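Local structure of adhesin (Neisseria meningitidis, 5MY7) at residues T33-K45 with A111-P123. The protein inhibits lysozyme and probably takes part in adhesion of the meningococcus to host cells. Sequence-based numbering, arbitrary orientation.
Sequences TVSYVCQQGKKVK and APDNQIVFKDCSP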
loop_
_atom_site.group_PDB
_atom_site.type_symbol
_atom_site.label_atom_id
_atom_site.label_comp_id
_atom_site.label_asym_id
_atom_site.label_seq_id
_atom_site.Cartn_x
_atom_site.Cartn_y
_atom_site.Cartn_z
ATOM N N THR A 33 -9.676 -3.862 -4.450
ATOM C CA THR A 33 -8.694 -3.183 -5.320
ATOM C C THR A 33 -9.021 -1.691 -5.447
ATOM O O THR A 33 -10.201 -1.335 -5.640
ATOM C CB THR A 33 -8.638 -3.873 -6.693
ATOM O OG1 THR A 33 -8.236 -5.254 -6.525
ATOM C CG2 THR A 33 -7.651 -3.180 -7.644
ATOM N N VAL A 34 -7.993 -0.857 -5.367
ATOM C CA VAL A 34 -8.106 0.600 -5.505
ATOM C C VAL A 34 -7.111 1.064 -6.591
ATOM O O VAL A 34 -5.930 0.627 -6.595
ATOM C CB VAL A 34 -7.829 1.369 -4.167
ATOM C CG1 VAL A 34 -7.978 2.872 -4.349
ATOM C CG2 VAL A 34 -8.735 0.845 -3.079
ATOM N N SER A 35 -7.593 1.921 -7.522
ATOM C CA SER A 35 -6.720 2.556 -8.526
ATOM C C SER A 35 -6.388 3.978 -8.107
ATOM O O SER A 35 -7.289 4.713 -7.667
ATOM C CB SER A 35 -7.406 2.544 -9.928
ATOM O OG SER A 35 -7.558 1.204 -10.349
ATOM N N TYR A 36 -5.101 4.339 -8.229
ATOM C CA TYR A 36 -4.549 5.635 -7.793
ATOM C C TYR A 36 -3.884 6.440 -8.905
ATOM O O TYR A 36 -3.365 5.845 -9.868
ATOM C CB TYR A 36 -3.487 5.440 -6.693
ATOM C CG TYR A 36 -3.970 4.698 -5.455
ATOM C CD1 TYR A 36 -3.933 3.329 -5.395
ATOM C CD2 TYR A 36 -4.414 5.401 -4.316
ATOM C CE1 TYR A 36 -4.383 2.635 -4.253
ATOM C CE2 TYR A 36 -4.868 4.750 -3.186
ATOM C CZ TYR A 36 -4.854 3.346 -3.159
ATOM O OH TYR A 36 -5.278 2.648 -2.046
ATOM N N VAL A 37 -3.913 7.784 -8.762
ATOM C CA VAL A 37 -3.107 8.740 -9.581
ATOM C C VAL A 37 -2.180 9.461 -8.575
ATOM O O VAL A 37 -2.621 9.957 -7.494
ATOM C CB VAL A 37 -4.000 9.698 -10.412
ATOM C CG1 VAL A 37 -4.850 8.934 -11.376
ATOM C CG2 VAL A 37 -4.894 10.545 -9.540
ATOM N N CYS A 38 -0.908 9.554 -8.958
ATOM C CA CYS A 38 0.163 10.082 -8.111
ATOM C C CYS A 38 0.867 11.273 -8.760
ATOM O O CYS A 38 0.482 11.722 -9.884
ATOM C CB CYS A 38 1.160 8.954 -7.814
ATOM S SG CYS A 38 0.456 7.346 -7.344
ATOM N N GLN A 39 1.891 11.809 -8.077
ATOM C CA GLN A 39 2.776 12.857 -8.671
ATOM C C GLN A 39 3.385 12.406 -10.002
ATOM O O GLN A 39 3.633 11.184 -10.184
ATOM C CB GLN A 39 3.918 13.187 -7.720
ATOM C CG GLN A 39 3.662 14.386 -6.881
ATOM C CD GLN A 39 4.869 14.775 -6.062
ATOM O OE1 GLN A 39 6.017 14.648 -6.507
ATOM N NE2 GLN A 39 4.616 15.277 -4.860
ATOM N N GLN A 40 3.570 13.382 -10.928
ATOM C CA GLN A 40 4.079 13.156 -12.295
ATOM C C GLN A 40 3.170 12.261 -13.123
ATOM O O GLN A 40 3.610 11.652 -14.115
ATOM C CB GLN A 40 5.494 12.564 -12.288
ATOM C CG GLN A 40 6.512 13.429 -11.540
ATOM C CD GLN A 40 7.823 12.720 -11.191
ATOM O OE1 GLN A 40 8.055 11.549 -11.561
ATOM N NE2 GLN A 40 8.699 13.439 -10.457
ATOM N N GLY A 41 1.900 12.176 -12.726
ATOM C CA GLY A 41 0.967 11.349 -13.448
ATOM C C GLY A 41 1.142 9.852 -13.377
ATOM O O GLY A 41 0.540 9.107 -14.202
ATOM N N LYS A 42 1.930 9.386 -12.399
ATOM C CA LYS A 42 2.099 7.939 -12.291
ATOM C C LYS A 42 0.788 7.320 -11.794
ATOM O O LYS A 42 0.042 7.900 -10.968
ATOM C CB LYS A 42 3.264 7.562 -11.356
ATOM C CG LYS A 42 4.619 8.011 -11.874
ATOM C CD LYS A 42 5.809 7.368 -11.180
ATOM C CE LYS A 42 5.942 5.913 -11.528
ATOM N NZ LYS A 42 7.012 5.215 -10.692
ATOM N N LYS A 43 0.527 6.114 -12.261
ATOM C CA LYS A 43 -0.708 5.368 -11.961
ATOM C C LYS A 43 -0.362 3.985 -11.381
ATOM O O LYS A 43 0.567 3.338 -11.828
ATOM C CB LYS A 43 -1.569 5.216 -13.231
ATOM C CG LYS A 43 -2.156 6.554 -13.676
ATOM C CD LYS A 43 -2.883 6.565 -15.013
ATOM C CE LYS A 43 -3.250 8.009 -15.390
ATOM N NZ LYS A 43 -2.056 8.850 -15.737
ATOM N N VAL A 44 -1.077 3.596 -10.339
ATOM C CA VAL A 44 -0.863 2.276 -9.735
ATOM C C VAL A 44 -2.174 1.690 -9.197
ATOM O O VAL A 44 -2.996 2.440 -8.611
ATOM C CB VAL A 44 0.270 2.344 -8.627
ATOM C CG1 VAL A 44 -0.103 3.236 -7.431
ATOM C CG2 VAL A 44 0.667 0.938 -8.153
ATOM N N LYS A 45 -2.327 0.366 -9.362
ATOM C CA LYS A 45 -3.464 -0.381 -8.855
ATOM C C LYS A 45 -2.970 -1.267 -7.702
ATOM O O LYS A 45 -2.025 -2.079 -7.894
ATOM C CB LYS A 45 -4.061 -1.238 -9.981
ATOM C CG LYS A 45 -5.384 -1.909 -9.710
ATOM C CD LYS A 45 -5.968 -2.571 -10.988
ATOM C CE LYS A 45 -5.092 -3.731 -11.538
ATOM N NZ LYS A 45 -4.619 -4.842 -10.583
ATOM N N ALA A 111 10.784 2.568 -3.010
ATOM C CA ALA A 111 11.567 1.482 -3.604
ATOM C C ALA A 111 12.662 0.968 -2.639
ATOM O O ALA A 111 12.960 1.629 -1.617
ATOM C CB ALA A 111 12.173 1.979 -4.904
ATOM N N PRO A 112 13.279 -0.177 -2.943
ATOM C CA PRO A 112 14.377 -0.698 -2.089
ATOM C C PRO A 112 15.547 0.275 -1.878
ATOM O O PRO A 112 16.258 0.160 -0.859
ATOM C CB PRO A 112 14.837 -1.930 -2.848
ATOM C CG PRO A 112 13.617 -2.427 -3.530
ATOM C CD PRO A 112 12.860 -1.160 -3.961
ATOM N N ASP A 113 15.754 1.255 -2.780
ATOM C CA ASP A 113 16.831 2.234 -2.646
ATOM C C ASP A 113 16.447 3.451 -1.773
ATOM O O ASP A 113 17.213 4.449 -1.737
ATOM C CB ASP A 113 17.402 2.686 -4.010
ATOM C CG ASP A 113 16.392 3.481 -4.857
ATOM O OD1 ASP A 113 15.225 3.639 -4.438
ATOM O OD2 ASP A 113 16.811 3.921 -5.966
ATOM N N ASN A 114 15.231 3.398 -1.195
ATOM C CA ASN A 114 14.698 4.483 -0.336
ATOM C C ASN A 114 14.171 5.713 -1.081
ATOM O O ASN A 114 13.791 6.713 -0.425
ATOM C CB ASN A 114 15.708 4.944 0.801
ATOM C CG ASN A 114 15.004 5.679 1.958
ATOM O OD1 ASN A 114 14.014 5.141 2.515
ATOM N ND2 ASN A 114 15.502 6.895 2.338
ATOM N N GLN A 115 14.076 5.643 -2.434
ATOM C CA GLN A 115 13.413 6.703 -3.182
ATOM C C GLN A 115 11.879 6.469 -3.265
ATOM O O GLN A 115 11.442 5.321 -3.483
ATOM C CB GLN A 115 14.027 6.823 -4.592
ATOM C CG GLN A 115 15.498 7.294 -4.526
ATOM C CD GLN A 115 16.046 7.792 -5.834
ATOM O OE1 GLN A 115 16.069 8.992 -6.075
ATOM N NE2 GLN A 115 16.455 6.870 -6.700
ATOM N N ILE A 116 11.108 7.542 -3.057
ATOM C CA ILE A 116 9.674 7.474 -3.106
ATOM C C ILE A 116 9.296 7.478 -4.605
ATOM O O ILE A 116 9.429 8.467 -5.280
ATOM C CB ILE A 116 8.946 8.576 -2.321
ATOM C CG1 ILE A 116 9.488 8.685 -0.877
ATOM C CG2 ILE A 116 7.465 8.303 -2.288
ATOM C CD1 ILE A 116 9.151 9.993 -0.134
ATOM N N VAL A 117 8.883 6.333 -5.113
ATOM C CA VAL A 117 8.603 6.150 -6.561
ATOM C C VAL A 117 7.116 6.300 -6.912
ATOM O O VAL A 117 6.775 6.441 -8.099
ATOM C CB VAL A 117 9.178 4.836 -7.114
ATOM C CG1 VAL A 117 10.701 4.877 -7.165
ATOM C CG2 VAL A 117 8.700 3.614 -6.375
ATOM N N PHE A 118 6.217 6.268 -5.930
ATOM C CA PHE A 118 4.811 6.656 -6.111
ATOM C C PHE A 118 4.501 7.612 -4.939
ATOM O O PHE A 118 4.425 7.163 -3.758
ATOM C CB PHE A 118 3.882 5.427 -6.099
ATOM C CG PHE A 118 4.103 4.490 -7.293
ATOM C CD1 PHE A 118 5.079 3.495 -7.246
ATOM C CD2 PHE A 118 3.362 4.621 -8.481
ATOM C CE1 PHE A 118 5.322 2.669 -8.332
ATOM C CE2 PHE A 118 3.630 3.779 -9.553
ATOM C CZ PHE A 118 4.595 2.816 -9.489
ATOM N N LYS A 119 4.361 8.894 -5.250
ATOM C CA LYS A 119 4.318 9.962 -4.220
ATOM C C LYS A 119 2.954 10.650 -4.252
ATOM O O LYS A 119 2.406 10.929 -5.342
ATOM C CB LYS A 119 5.513 10.953 -4.393
ATOM C CG LYS A 119 5.631 11.945 -3.258
ATOM C CD LYS A 119 6.978 12.668 -3.285
ATOM C CE LYS A 119 6.973 13.737 -2.209
ATOM N NZ LYS A 119 6.667 13.172 -0.857
ATOM N N ASP A 120 2.365 10.888 -3.073
ATOM C CA ASP A 120 1.108 11.687 -2.983
ATOM C C ASP A 120 -0.013 11.107 -3.863
ATOM O O ASP A 120 -0.703 11.830 -4.614
ATOM C CB ASP A 120 1.318 13.172 -3.377
ATOM C CG ASP A 120 2.157 13.961 -2.414
ATOM O OD1 ASP A 120 2.471 13.491 -1.304
ATOM O OD2 ASP A 120 2.471 15.115 -2.784
ATOM N N CYS A 121 -0.220 9.810 -3.703
ATOM C CA CYS A 121 -1.224 9.090 -4.492
ATOM C C CYS A 121 -2.638 9.223 -3.888
ATOM O O CYS A 121 -2.807 9.022 -2.675
ATOM C CB CYS A 121 -0.874 7.623 -4.588
ATOM S SG CYS A 121 0.749 7.226 -5.235
ATOM N N SER A 122 -3.645 9.550 -4.702
ATOM C CA SER A 122 -5.049 9.570 -4.234
ATOM C C SER A 122 -5.888 8.633 -5.124
ATOM O O SER A 122 -5.584 8.452 -6.319
ATOM C CB SER A 122 -5.638 10.975 -4.195
ATOM O OG SER A 122 -5.509 11.517 -5.448
ATOM N N PRO A 123 -6.930 8.006 -4.549
ATOM C CA PRO A 123 -7.816 7.114 -5.332
ATOM C C PRO A 123 -8.540 7.757 -6.542
ATOM O O PRO A 123 -8.947 8.932 -6.384
ATOM C CB PRO A 123 -8.846 6.629 -4.279
ATOM C CG PRO A 123 -8.233 6.951 -2.938
ATOM C CD PRO A 123 -7.312 8.106 -3.126
HETATM O O HOH W 1 4.642 9.538 -8.053
#
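Cys-38 and Cys-121 are joined SG to SG at 2.1 Å, and the disulfide, with its S-S torsion of 102°, forms the buried knot between 33-45 and 111-123. Beside it the Phe-118 ring is gripped from several directions: the Cys-38 sulfur sits at its edge, Val-44 lies over one face with its CG2, its CB 3.8 Å from Phe-118 CE2, and the ammonium of Lys-42 covers the opposite face in a cation-pi contact, NZ 3.9 Å from the ring centroid. A bend at chi3 (70°) turns the end of the Lys-42 chain over the ring, where the same NZ also donates to Val-117 O at 2.9 Å. Val-117 and Phe-118 form a classic beta bulge against Ile-109. The disulfide ties the chain just after edge strand 31-37 of one four-stranded antiparallel sheet to the end of edge strand 116-121 of the other, within the ACP-like domain. Backbone bonds flank it: on one side Val-37 and Ser-122 make a single antiparallel hydrogen-bonded bridge, on the other Gln-39 N donates to Lys-119 O (2.9 Å). Next to the bridge, Pro-123 CG leans on Tyr-36 CE2 at 4.0 Å; the tyrosine OH is hydrogen-bonded to Tyr-48 OH. The solvent side is looser. There the extended Gln-39 runs alongside the aliphatic part of Lys-119, and its NE2 reaches Asp-120 OD2 (3.0 Å) from above the carboxylate plane through a bent bond, while a water links Gln-39 O to Lys-119 N.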